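Local coordinates for secondary thiamine-phosphate synthase enzyme (Thermus thermophilus, PDB 2CU5), which is of uncertain function but, as a member of the UPF0047 (YjbQ) family, may have thiamine-phosphate synthase activity, at residues A[32-37]-A[124-129]. Residues are numbered along the deposited sequence; the frame is centred on the assembly and turned at random.
Sequences GLVYLF and VWVRLL
Y35 and F37 pair with R127 and W125 as antiparallel hydrogen-bonded partners, strands 32-37 and 124-128 running at 158°. Y35 N gives R127 O a nearly straight bond of 2.7 Å, and L129 N meets L33 O at 3.0 Å. F37 and W125 lie side by side on one face, CD2 of F37 3.4 Å from CE3 of W125, their rings inclined at 44°. This face meets the second subunit, whose L97, Q109 and R104 pack on Y35, F37 and W125, so large rings suit it. Replacing W125 by an alanine would probably leave the F37 ring edge without its aromatic neighbour and E123 without its indole N-H partner. Both strands are interior to a five-stranded antiparallel sheet, between 5-11 and 93-99. Branched aliphatic residues suit the other, buried face, where L36 packs on V111 and V34 on L27: V34 CG1 touches V126 CG1, and L36, with CG anti to its carbonyl carbon (chi1 -60°), brings CD2 to 3.7 Å from V126 CG2. Further along the first face, R127 CB meets the Y35 ring edge, 3.9 Å from CD2, while Y35 OH bonds to L95 O of the second subunit. L129 packs CD1 on Y35 CB and also meets L129 of the third subunit.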
# COMPACT_ATOMS: atom_id res chain seq x y z
N GLY A 32 16.77 11.14 -8.00
CA GLY A 32 15.57 10.75 -8.71
C GLY A 32 14.79 9.74 -7.87
O GLY A 32 15.14 9.50 -6.72
N LEU A 33 13.75 9.16 -8.45
CA LEU A 33 12.95 8.18 -7.71
C LEU A 33 13.71 6.88 -7.51
O LEU A 33 14.58 6.52 -8.30
CB LEU A 33 11.63 7.92 -8.45
CG LEU A 33 10.65 9.10 -8.37
CD1 LEU A 33 9.50 8.92 -9.35
CD2 LEU A 33 10.14 9.20 -6.94
N VAL A 34 13.38 6.19 -6.42
CA VAL A 34 14.00 4.93 -6.06
C VAL A 34 12.90 3.91 -5.78
O VAL A 34 11.98 4.18 -5.01
CB VAL A 34 14.87 5.07 -4.78
CG1 VAL A 34 15.43 3.72 -4.37
CG2 VAL A 34 16.00 6.07 -5.02
N TYR A 35 13.00 2.75 -6.41
CA TYR A 35 12.02 1.68 -6.22
C TYR A 35 12.57 0.63 -5.26
O TYR A 35 13.73 0.23 -5.37
CB TYR A 35 11.69 1.04 -7.57
CG TYR A 35 10.84 -0.21 -7.50
CD1 TYR A 35 9.48 -0.13 -7.18
CD2 TYR A 35 11.38 -1.46 -7.74
CE1 TYR A 35 8.69 -1.29 -7.10
CE2 TYR A 35 10.61 -2.62 -7.67
CZ TYR A 35 9.26 -2.53 -7.35
OH TYR A 35 8.50 -3.67 -7.29
N LEU A 36 11.74 0.20 -4.31
CA LEU A 36 12.12 -0.82 -3.33
C LEU A 36 11.09 -1.93 -3.35
O LEU A 36 9.88 -1.67 -3.44
CB LEU A 36 12.19 -0.23 -1.92
CG LEU A 36 13.16 0.92 -1.65
CD1 LEU A 36 13.05 1.30 -0.19
CD2 LEU A 36 14.60 0.49 -1.99
N PHE A 37 11.55 -3.17 -3.24
CA PHE A 37 10.66 -4.33 -3.27
C PHE A 37 11.18 -5.49 -2.44
O PHE A 37 12.38 -5.76 -2.42
CB PHE A 37 10.49 -4.77 -4.74
CG PHE A 37 9.56 -5.95 -4.94
CD1 PHE A 37 8.18 -5.81 -4.82
CD2 PHE A 37 10.07 -7.20 -5.29
CE1 PHE A 37 7.32 -6.88 -5.05
CE2 PHE A 37 9.23 -8.28 -5.53
CZ PHE A 37 7.85 -8.13 -5.41
N VAL A 124 15.94 -7.27 -0.28
CA VAL A 124 15.27 -6.02 -0.60
C VAL A 124 15.91 -5.57 -1.90
O VAL A 124 17.13 -5.37 -1.96
CB VAL A 124 15.49 -4.94 0.48
CG1 VAL A 124 14.88 -3.63 0.01
CG2 VAL A 124 14.86 -5.38 1.80
N TRP A 125 15.11 -5.45 -2.95
CA TRP A 125 15.63 -5.03 -4.25
C TRP A 125 15.53 -3.52 -4.39
O TRP A 125 14.54 -2.91 -3.99
CB TRP A 125 14.86 -5.71 -5.37
CG TRP A 125 14.94 -7.21 -5.33
CD1 TRP A 125 15.84 -7.96 -4.63
CD2 TRP A 125 14.10 -8.13 -6.04
NE1 TRP A 125 15.61 -9.30 -4.87
CE2 TRP A 125 14.55 -9.43 -5.73
CE3 TRP A 125 13.01 -7.98 -6.91
CZ2 TRP A 125 13.95 -10.58 -6.26
CZ3 TRP A 125 12.41 -9.12 -7.43
CH2 TRP A 125 12.89 -10.40 -7.10
N VAL A 126 16.56 -2.92 -4.97
CA VAL A 126 16.60 -1.48 -5.15
C VAL A 126 16.81 -1.15 -6.62
O VAL A 126 17.76 -1.62 -7.24
CB VAL A 126 17.75 -0.85 -4.33
CG1 VAL A 126 17.68 0.67 -4.42
CG2 VAL A 126 17.68 -1.31 -2.88
N ARG A 127 15.91 -0.35 -7.16
CA ARG A 127 15.97 0.06 -8.56
C ARG A 127 15.89 1.58 -8.66
O ARG A 127 14.98 2.20 -8.11
CB ARG A 127 14.81 -0.56 -9.33
CG ARG A 127 14.58 0.03 -10.71
CD ARG A 127 15.70 -0.30 -11.67
NE ARG A 127 15.16 -0.56 -13.00
CZ ARG A 127 14.61 0.37 -13.78
NH1 ARG A 127 14.53 1.63 -13.38
NH2 ARG A 127 14.10 0.02 -14.96
N LEU A 128 16.84 2.17 -9.37
CA LEU A 128 16.86 3.61 -9.56
C LEU A 128 16.12 3.94 -10.85
O LEU A 128 16.35 3.30 -11.88
CB LEU A 128 18.30 4.12 -9.67
CG LEU A 128 19.31 3.58 -8.65
CD1 LEU A 128 20.70 4.11 -8.96
CD2 LEU A 128 18.89 3.96 -7.25
N LEU A 129 15.21 4.91 -10.80
CA LEU A 129 14.47 5.33 -11.98
C LEU A 129 15.16 6.56 -12.55
O LEU A 129 15.82 7.28 -11.77
CB LEU A 129 13.03 5.69 -11.63
CG LEU A 129 12.03 4.58 -11.28
CD1 LEU A 129 12.42 3.93 -9.97
CD2 LEU A 129 10.64 5.18 -11.20
OXT LEU A 129 15.02 6.80 -13.77